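Local structure of acetyltransferase, GNAT family (1U6M) at residues 28-33 and 98-103; 49-54 and 80-85; 11-16 and 39-44. The protein probably catalyses transfer of an acyl group, as other GNAT-family acetyltransferases do with acetyl-coenzyme A. All blocks are in the same frame, centred on the assembly; numbering follows the deposited sequence.

Contact 1 of 3, residues 28-33 and 98-103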
loop_
_atom_site.group_PDB
_atom_site.type_symbol
_atom_site.label_atom_id
_atom_site.label_comp_id
_atom_site.label_asym_id
_atom_site.label_seq_id
_atom_site.Cartn_x
_atom_site.Cartn_y
_atom_site.Cartn_z
ATOM N N LEU A 28 7.214 14.246 1.153
ATOM C CA LEU A 28 6.208 14.920 0.400
ATOM C C LEU A 28 6.179 16.332 0.932
ATOM O O LEU A 28 6.244 16.547 2.154
ATOM C CB LEU A 28 4.878 14.194 0.542
ATOM C CG LEU A 28 4.285 13.552 -0.740
ATOM C CD1 LEU A 28 5.246 12.954 -1.794
ATOM C CD2 LEU A 28 3.223 12.565 -0.379
ATOM N N PRO A 29 6.159 17.328 0.007
ATOM C CA PRO A 29 6.155 18.732 0.462
ATOM C C PRO A 29 4.929 19.121 1.269
ATOM O O PRO A 29 5.027 20.058 2.041
ATOM C CB PRO A 29 6.254 19.534 -0.859
ATOM C CG PRO A 29 6.897 18.531 -1.832
ATOM C CD PRO A 29 6.213 17.237 -1.475
ATOM N N ILE A 30 3.795 18.442 1.107
ATOM C CA ILE A 30 2.614 18.746 1.915
ATOM C C ILE A 30 2.855 18.632 3.454
ATOM O O ILE A 30 2.125 19.186 4.234
ATOM C CB ILE A 30 1.373 17.882 1.508
ATOM C CG1 ILE A 30 0.074 18.467 2.093
ATOM C CG2 ILE A 30 1.559 16.340 1.799
ATOM C CD1 ILE A 30 -0.353 19.782 1.392
ATOM N N LEU A 31 3.863 17.877 3.862
ATOM C CA LEU A 31 4.121 17.682 5.263
ATOM C C LEU A 31 4.756 18.925 5.891
ATOM O O LEU A 31 4.735 19.044 7.102
ATOM C CB LEU A 31 4.990 16.442 5.494
ATOM C CG LEU A 31 4.413 15.131 4.933
ATOM C CD1 LEU A 31 5.438 14.065 4.969
ATOM C CD2 LEU A 31 3.119 14.676 5.617
ATOM N N GLU A 32 5.301 19.841 5.075
ATOM C CA GLU A 32 5.813 21.150 5.563
ATOM C C GLU A 32 4.707 22.158 5.819
ATOM O O GLU A 32 4.951 23.163 6.479
ATOM C CB GLU A 32 6.827 21.838 4.613
ATOM C CG GLU A 32 7.722 20.996 3.688
ATOM C CD GLU A 32 8.489 19.877 4.388
ATOM O OE1 GLU A 32 9.119 19.057 3.661
ATOM O OE2 GLU A 32 8.453 19.810 5.648
ATOM N N GLU A 33 3.512 21.911 5.300
ATOM C CA GLU A 33 2.430 22.897 5.301
ATOM C C GLU A 33 1.289 22.516 6.249
ATOM O O GLU A 33 0.497 23.354 6.674
ATOM C CB GLU A 33 1.886 23.080 3.871
ATOM N N GLU A 98 -6.150 21.040 -4.318
ATOM C CA GLU A 98 -6.544 19.695 -4.729
ATOM C C GLU A 98 -5.369 19.014 -5.438
ATOM O O GLU A 98 -5.273 17.786 -5.462
ATOM C CB GLU A 98 -7.701 19.860 -5.680
ATOM C CG GLU A 98 -8.516 18.691 -6.020
ATOM C CD GLU A 98 -9.553 19.079 -7.104
ATOM O OE1 GLU A 98 -9.141 19.246 -8.287
ATOM O OE2 GLU A 98 -10.756 19.247 -6.755
ATOM N N ASP A 99 -4.447 19.818 -5.956
ATOM C CA ASP A 99 -3.342 19.295 -6.742
ATOM C C ASP A 99 -2.014 19.135 -5.956
ATOM O O ASP A 99 -0.925 19.370 -6.470
ATOM C CB ASP A 99 -3.179 20.175 -7.972
ATOM C CG ASP A 99 -2.576 21.546 -7.656
ATOM O OD1 ASP A 99 -2.779 22.148 -6.577
ATOM O OD2 ASP A 99 -1.824 22.015 -8.506
ATOM N N VAL A 100 -2.140 18.789 -4.673
ATOM C CA VAL A 100 -1.010 18.334 -3.822
ATOM C C VAL A 100 -0.258 17.212 -4.580
ATOM O O VAL A 100 -0.892 16.319 -5.161
ATOM C CB VAL A 100 -1.588 17.806 -2.461
ATOM C CG1 VAL A 100 -2.636 16.735 -2.712
ATOM C CG2 VAL A 100 -0.500 17.276 -1.508
ATOM N N ARG A 101 1.064 17.243 -4.563
ATOM C CA ARG A 101 1.891 16.209 -5.140
ATOM C C ARG A 101 1.801 14.932 -4.266
ATOM O O ARG A 101 2.032 14.982 -3.063
ATOM C CB ARG A 101 3.377 16.651 -5.224
ATOM C CG ARG A 101 3.598 18.109 -5.573
ATOM C CD ARG A 101 5.125 18.494 -5.612
ATOM N NE ARG A 101 5.733 17.703 -6.663
ATOM C CZ ARG A 101 6.096 18.180 -7.842
ATOM N NH1 ARG A 101 5.998 19.481 -8.126
ATOM N NH2 ARG A 101 6.532 17.326 -8.743
ATOM N N LEU A 102 1.497 13.804 -4.901
ATOM C CA LEU A 102 1.264 12.526 -4.249
ATOM C C LEU A 102 2.154 11.505 -4.934
ATOM O O LEU A 102 3.364 11.701 -5.035
ATOM C CB LEU A 102 -0.224 12.135 -4.304
ATOM C CG LEU A 102 -1.156 12.994 -3.423
ATOM C CD1 LEU A 102 -2.678 12.628 -3.491
ATOM C CD2 LEU A 102 -0.634 13.137 -1.936
ATOM N N PHE A 103 1.592 10.409 -5.408
ATOM C CA PHE A 103 2.413 9.399 -6.131
ATOM C C PHE A 103 2.351 9.545 -7.629
ATOM O O PHE A 103 1.303 9.829 -8.208
ATOM C CB PHE A 103 1.975 7.975 -5.756
ATOM C CG PHE A 103 1.774 7.771 -4.288
ATOM C CD1 PHE A 103 0.603 8.202 -3.669
ATOM C CD2 PHE A 103 2.738 7.129 -3.524
ATOM C CE1 PHE A 103 0.402 8.021 -2.321
ATOM C CE2 PHE A 103 2.522 6.920 -2.163
ATOM C CZ PHE A 103 1.359 7.385 -1.565
HETATM O O HOH W 1 2.991 16.950 -1.428
#
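The loop between the first two helices of this GNAT fold meets the segment leading toward strand 112-120 through two small apolar pairs, Ile30 with Val100 and Leu28 with Leu102. Val100 presents a single methyl, CG2, to the flank of Ile30, 3.6 Å from Ile30 CB. Ile30 has CG1 anti to the backbone N (chi1 -165°), and the bend at chi2 (72°) brings CD1 round to the same methyl, 3.8 Å from Val100 CG2; the two side chains lie roughly perpendicular. Leu28 instead rests its branch point on a backbone oxygen, CG being 3.5 Å from Arg101 O, while its CD2 meets Leu102 CD2 at 4.2 Å. That same oxygen has a polar partner: a water donates to Arg101 O at 2.7 Å and accepts from Ile30 N at 3.0 Å, so one water links the two backbones. Phe91 of helix 85-93 touches both Ile30 and Val100, and Arg88 binds the carbonyls of Glu98 and Val100. The result is a surface junction of two irregular loops, joining the connection between helices 12-25 and 36-47 of the GNAT fold to the loop before strand 112-120.

Contact 2 of 3, residues 49-54 and 80-85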
loop_
_atom_site.group_PDB
_atom_site.type_symbol
_atom_site.label_atom_id
_atom_site.label_comp_id
_atom_site.label_asym_id
_atom_site.label_seq_id
_atom_site.Cartn_x
_atom_site.Cartn_y
_atom_site.Cartn_z
ATOM N N TYR A 49 -13.349 5.972 1.655
ATOM C CA TYR A 49 -13.727 5.805 0.222
ATOM C C TYR A 49 -13.317 4.439 -0.329
ATOM O O TYR A 49 -12.147 4.079 -0.281
ATOM C CB TYR A 49 -13.035 6.864 -0.629
ATOM C CG TYR A 49 -13.505 8.293 -0.377
ATOM C CD1 TYR A 49 -13.198 8.948 0.813
ATOM C CD2 TYR A 49 -14.238 8.996 -1.362
ATOM C CE1 TYR A 49 -13.629 10.241 1.052
ATOM C CE2 TYR A 49 -14.682 10.350 -1.146
ATOM C CZ TYR A 49 -14.364 10.936 0.050
ATOM O OH TYR A 49 -14.772 12.202 0.299
ATOM N N PRO A 50 -14.283 3.681 -0.883
ATOM C CA PRO A 50 -14.103 2.329 -1.453
ATOM C C PRO A 50 -12.929 2.174 -2.425
ATOM O O PRO A 50 -12.205 1.122 -2.394
ATOM C CB PRO A 50 -15.418 2.127 -2.211
ATOM C CG PRO A 50 -16.447 2.841 -1.298
ATOM C CD PRO A 50 -15.700 4.133 -0.993
ATOM N N THR A 51 -12.754 3.220 -3.250
ATOM C CA THR A 51 -11.757 3.293 -4.327
ATOM C C THR A 51 -10.414 3.935 -3.931
ATOM O O THR A 51 -9.452 3.903 -4.714
ATOM C CB THR A 51 -12.287 4.067 -5.579
ATOM O OG1 THR A 51 -12.395 5.450 -5.288
ATOM C CG2 THR A 51 -13.684 3.579 -6.050
ATOM N N TYR A 52 -10.311 4.500 -2.741
ATOM C CA TYR A 52 -9.036 5.118 -2.340
ATOM C C TYR A 52 -7.881 4.081 -2.283
ATOM O O TYR A 52 -8.098 2.915 -1.895
ATOM C CB TYR A 52 -9.193 5.865 -1.005
ATOM C CG TYR A 52 -7.928 6.556 -0.572
ATOM C CD1 TYR A 52 -7.255 7.425 -1.460
ATOM C CD2 TYR A 52 -7.406 6.379 0.735
ATOM C CE1 TYR A 52 -6.060 8.041 -1.099
ATOM C CE2 TYR A 52 -6.188 7.020 1.112
ATOM C CZ TYR A 52 -5.543 7.857 0.169
ATOM O OH TYR A 52 -4.361 8.501 0.489
ATOM N N ARG A 53 -6.684 4.510 -2.694
ATOM C CA ARG A 53 -5.444 3.754 -2.550
ATOM C C ARG A 53 -5.379 2.951 -1.227
ATOM O O ARG A 53 -5.103 1.743 -1.219
ATOM C CB ARG A 53 -4.261 4.690 -2.643
ATOM C CG ARG A 53 -2.919 3.941 -2.668
ATOM C CD ARG A 53 -1.761 4.964 -2.686
ATOM N NE ARG A 53 -1.691 5.671 -3.978
ATOM C CZ ARG A 53 -0.931 5.263 -5.006
ATOM N NH1 ARG A 53 -0.184 4.173 -4.922
ATOM N NH2 ARG A 53 -0.924 5.936 -6.145
ATOM N N TYR A 54 -5.672 3.626 -0.127
ATOM C CA TYR A 54 -5.667 3.031 1.180
ATOM C C TYR A 54 -7.050 2.941 1.729
ATOM O O TYR A 54 -7.212 3.062 2.929
ATOM C CB TYR A 54 -4.776 3.872 2.146
ATOM C CG TYR A 54 -3.363 4.014 1.628
ATOM C CD1 TYR A 54 -2.522 2.902 1.491
ATOM C CD2 TYR A 54 -2.843 5.247 1.268
ATOM C CE1 TYR A 54 -1.183 3.035 0.998
ATOM C CE2 TYR A 54 -1.520 5.357 0.756
ATOM C CZ TYR A 54 -0.729 4.249 0.638
ATOM O OH TYR A 54 0.557 4.365 0.160
ATOM N N GLU A 80 -5.248 1.871 -11.000
ATOM C CA GLU A 80 -4.143 2.757 -10.632
ATOM C C GLU A 80 -4.308 4.273 -10.900
ATOM O O GLU A 80 -3.621 5.130 -10.284
ATOM C CB GLU A 80 -2.848 2.302 -11.304
ATOM C CG GLU A 80 -1.671 2.779 -10.393
ATOM C CD GLU A 80 -0.287 2.600 -10.969
ATOM O OE1 GLU A 80 0.678 2.974 -10.247
ATOM O OE2 GLU A 80 -0.174 2.089 -12.125
ATOM N N LYS A 81 -5.166 4.597 -11.852
ATOM C CA LYS A 81 -5.326 5.967 -12.224
ATOM C C LYS A 81 -6.453 6.641 -11.404
ATOM O O LYS A 81 -6.541 7.850 -11.375
ATOM C CB LYS A 81 -5.571 6.051 -13.741
ATOM C CG LYS A 81 -4.345 6.481 -14.526
ATOM C CD LYS A 81 -3.391 5.399 -14.843
ATOM C CE LYS A 81 -2.155 6.044 -15.496
ATOM N NZ LYS A 81 -1.210 5.140 -16.283
ATOM N N ILE A 82 -7.292 5.865 -10.741
ATOM C CA ILE A 82 -8.387 6.413 -9.970
ATOM C C ILE A 82 -8.184 6.432 -8.433
ATOM O O ILE A 82 -9.078 6.929 -7.706
ATOM C CB ILE A 82 -9.786 5.784 -10.361
ATOM C CG1 ILE A 82 -9.842 4.252 -10.180
ATOM C CG2 ILE A 82 -10.104 6.074 -11.789
ATOM C CD1 ILE A 82 -10.588 3.789 -8.899
ATOM N N ILE A 83 -7.033 5.927 -7.938
ATOM C CA ILE A 83 -6.877 5.592 -6.499
ATOM C C ILE A 83 -6.613 6.788 -5.544
ATOM O O ILE A 83 -6.958 6.763 -4.353
ATOM C CB ILE A 83 -5.829 4.402 -6.261
ATOM C CG1 ILE A 83 -4.497 4.705 -6.953
ATOM C CG2 ILE A 83 -6.499 2.996 -6.587
ATOM C CD1 ILE A 83 -3.410 3.696 -6.701
ATOM N N ASP A 84 -6.032 7.838 -6.097
ATOM C CA ASP A 84 -5.680 9.061 -5.346
ATOM C C ASP A 84 -6.733 10.148 -5.331
ATOM O O ASP A 84 -6.650 11.069 -4.487
ATOM C CB ASP A 84 -4.355 9.628 -5.820
ATOM C CG ASP A 84 -3.151 8.718 -5.435
ATOM O OD1 ASP A 84 -3.119 8.132 -4.306
ATOM O OD2 ASP A 84 -2.233 8.603 -6.273
ATOM N N GLU A 85 -7.732 10.014 -6.219
ATOM C CA GLU A 85 -8.862 10.951 -6.310
ATOM C C GLU A 85 -9.538 11.209 -4.971
ATOM O O GLU A 85 -9.710 12.360 -4.635
ATOM C CB GLU A 85 -9.964 10.550 -7.328
ATOM C CG GLU A 85 -9.513 10.312 -8.766
ATOM C CD GLU A 85 -10.697 10.037 -9.726
ATOM O OE1 GLU A 85 -11.868 9.998 -9.269
ATOM O OE2 GLU A 85 -10.473 9.891 -10.928
HETATM O O HOH W 2 -11.665 6.872 -7.212
HETATM O O HOH W 3 -2.720 8.886 -1.723
#
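Asp84 meets the guanidinium edge of Arg53 side-on, the two planes only 22° apart. NE reaches Asp84 OD1 at 2.9 Å along an almost straight N-H line (175°), and NH2 reaches Asp84 OD2 at 3.0 Å; both oxygens are met on their syn side, though somewhat out of the carboxylate plane, so two bonds fix the rotation of the carboxylate. The third nitrogen, NH1, turns to a second acid, Asp116, in a further salt bridge. Over one guanidinium face sits Ile83, whose CD1 lies above the centre, 3.4 Å from Arg53 CZ; an extended chi2 (176°) carries this methyl out to the cation, and Phe103 adds a cation-pi contact. Arg53 is gripped at its base as well, its N donating to Ile83 O at 2.8 Å. Tyr52 approaches that carbonyl obliquely with its ring, and its OH shares a water with Asp84 OD1, the water donating to the carboxylate at 2.7 Å. Farther from the salt bridge, Ile82 CD1 packs on Thr51 CB at 3.7 Å. This is a buried bidentate arginine-aspartate salt bridge, with the Ile83 methyl over one guanidinium face, tying the loop before strand 59-64 of the GNAT sheet to the loop that leads into helix 85-93.

Contact 3 of 3, residues 11-16 and 39-44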
loop_
_atom_site.group_PDB
_atom_site.type_symbol
_atom_site.label_atom_id
_atom_site.label_comp_id
_atom_site.label_asym_id
_atom_site.label_seq_id
_atom_site.Cartn_x
_atom_site.Cartn_y
_atom_site.Cartn_z
ATOM N N ASP A 11 -10.684 1.045 11.169
ATOM C CA ASP A 11 -9.239 1.003 11.067
ATOM C C ASP A 11 -8.623 2.253 10.418
ATOM O O ASP A 11 -7.415 2.297 10.187
ATOM C CB ASP A 11 -8.804 -0.227 10.286
ATOM C CG ASP A 11 -9.181 -1.538 10.984
ATOM O OD1 ASP A 11 -9.020 -1.702 12.228
ATOM O OD2 ASP A 11 -9.657 -2.413 10.257
ATOM N N GLY A 12 -9.435 3.277 10.161
ATOM C CA GLY A 12 -8.977 4.524 9.528
ATOM C C GLY A 12 -7.785 5.193 10.173
ATOM O O GLY A 12 -6.788 5.451 9.500
ATOM N N GLN A 13 -7.862 5.492 11.465
ATOM C CA GLN A 13 -6.739 6.157 12.139
ATOM C C GLN A 13 -5.485 5.270 12.122
ATOM O O GLN A 13 -4.359 5.781 11.879
ATOM C CB GLN A 13 -7.124 6.532 13.583
ATOM C CG GLN A 13 -8.230 7.605 13.710
ATOM C CD GLN A 13 -7.650 8.985 13.534
ATOM O OE1 GLN A 13 -6.553 9.256 14.032
ATOM N NE2 GLN A 13 -8.340 9.848 12.785
ATOM N N ALA A 14 -5.656 3.948 12.326
ATOM C CA ALA A 14 -4.486 3.060 12.359
ATOM C C ALA A 14 -3.798 2.976 10.986
ATOM O O ALA A 14 -2.602 3.023 10.895
ATOM C CB ALA A 14 -4.866 1.602 12.923
ATOM N N ILE A 15 -4.587 2.884 9.929
ATOM C CA ILE A 15 -4.088 2.866 8.582
ATOM C C ILE A 15 -3.390 4.199 8.287
ATOM O O ILE A 15 -2.271 4.215 7.752
ATOM C CB ILE A 15 -5.271 2.667 7.540
ATOM C CG1 ILE A 15 -5.921 1.308 7.661
ATOM C CG2 ILE A 15 -4.794 2.936 6.125
ATOM C CD1 ILE A 15 -7.280 1.248 6.916
ATOM N N ALA A 16 -4.044 5.304 8.665
ATOM C CA ALA A 16 -3.503 6.664 8.453
ATOM C C ALA A 16 -2.134 6.866 9.127
ATOM O O ALA A 16 -1.216 7.454 8.526
ATOM C CB ALA A 16 -4.546 7.734 8.911
ATOM N N MET A 39 -2.653 15.789 8.931
ATOM C CA MET A 39 -2.410 14.808 7.883
ATOM C C MET A 39 -3.063 13.444 8.223
ATOM O O MET A 39 -3.679 12.837 7.362
ATOM C CB MET A 39 -0.934 14.671 7.460
ATOM C CG MET A 39 -0.753 13.887 6.092
ATOM S SD MET A 39 -1.338 14.704 4.513
ATOM C CE MET A 39 -0.256 16.036 4.690
ATOM N N ILE A 40 -2.969 13.006 9.478
ATOM C CA ILE A 40 -3.566 11.752 9.920
ATOM C C ILE A 40 -5.077 11.827 9.752
ATOM O O ILE A 40 -5.664 10.906 9.155
ATOM C CB ILE A 40 -3.067 11.371 11.338
ATOM C CG1 ILE A 40 -1.583 10.979 11.246
ATOM C CG2 ILE A 40 -3.914 10.262 11.963
ATOM C CD1 ILE A 40 -0.904 10.629 12.571
ATOM N N ASP A 41 -5.707 12.924 10.174
ATOM C CA ASP A 41 -7.155 13.104 9.982
ATOM C C ASP A 41 -7.627 13.076 8.514
ATOM O O ASP A 41 -8.670 12.520 8.184
ATOM C CB ASP A 41 -7.636 14.408 10.678
ATOM C CG ASP A 41 -7.704 14.267 12.254
ATOM O OD1 ASP A 41 -6.675 13.985 12.907
ATOM O OD2 ASP A 41 -8.779 14.428 12.859
ATOM N N LEU A 42 -6.828 13.656 7.626
ATOM C CA LEU A 42 -7.145 13.745 6.217
ATOM C C LEU A 42 -7.059 12.339 5.598
ATOM O O LEU A 42 -7.986 11.897 4.950
ATOM C CB LEU A 42 -6.131 14.696 5.544
ATOM C CG LEU A 42 -6.267 16.209 5.852
ATOM C CD1 LEU A 42 -5.031 17.043 5.311
ATOM C CD2 LEU A 42 -7.588 16.825 5.348
ATOM N N LEU A 43 -5.919 11.675 5.778
ATOM C CA LEU A 43 -5.736 10.273 5.415
ATOM C C LEU A 43 -6.869 9.399 5.916
ATOM O O LEU A 43 -7.457 8.661 5.103
ATOM C CB LEU A 43 -4.381 9.773 5.957
ATOM C CG LEU A 43 -3.167 10.415 5.285
ATOM C CD1 LEU A 43 -1.809 10.138 6.042
ATOM C CD2 LEU A 43 -3.099 9.978 3.752
ATOM N N ALA A 44 -7.230 9.512 7.215
ATOM C CA ALA A 44 -8.306 8.645 7.821
ATOM C C ALA A 44 -9.602 8.852 7.158
ATOM O O ALA A 44 -10.332 7.881 6.844
ATOM C CB ALA A 44 -8.466 8.864 9.292
HETATM O O HOH W 4 -5.418 12.388 14.242
#
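Ala16 sets its methyl directly against helix 39-44, and apolar packing around it forms the centre of this helix-helix contact. Its CB lies 3.6 Å from Leu43 CB, 4.1 Å from Ala44 CB and 4.0 Å from Ile40 CG2. The short helical segments 12-16 and 39-44 cross at 119°, their axes 8.2 Å apart at the closest point. Such a close approach rests on small residues: Gly12 and Ala44 bring their CA atoms within 4.5 Å.

A second group of contacts sets carbon against backbone. Ala16 CB touches Ile40 O at 3.4 Å, an oxygen already engaged by Ala44 N inside its own helix, and Leu43 CD1 lies alongside Ala16 O.

Polar atoms come in at the rim, through Gln13. Its chain bends at chi2 (-81°), which lays the terminal amide across the opposite helix: OE1 comes to Ile40 CG2 at 3.5 Å and NE2 to Ala44 CB at 3.6 Å. A water lies between Gln13 OE1 and Asp41 OD1, but its link to the glutamine is weak and the bridge is doubtful.

Beyond the two segments, Leu43 continues onto Val19 and Leu23, and Ile40 onto Leu20, farther along helix 12-25. The chemistry therefore implies cohesion by close fit of small residues and the aliphatic groups of Ile40 and Leu43 against backbone, with the glutamine amide touching methyl groups at the margin.

How the contacts relate
The three contacts, their centres 15 to 16 Å apart, touch one another pairwise; two are mainly apolar and contact 2 is built on a salt bridge. Contacts 1 and 2 meet at Phe103, whose CD1 lies 3.4 Å from Arg53 NE, so the ring at the end of segment 98-103 reaches the salt bridge of contact 2. Contacts 1 and 3 join through Met39, with its CE 3.4 Å from Ile30 CG2. Contact 3 reaches contact 2 where Leu43 CD2 comes within 3.8 Å of Tyr52 OH. Along the chain, contact 2 is nested inside the loop closed by contact 1, whereas contacts 1 and 3 interleave. In GNAT relatives the connection between the first two helices commonly borders the acceptor site; a similar role here is possible.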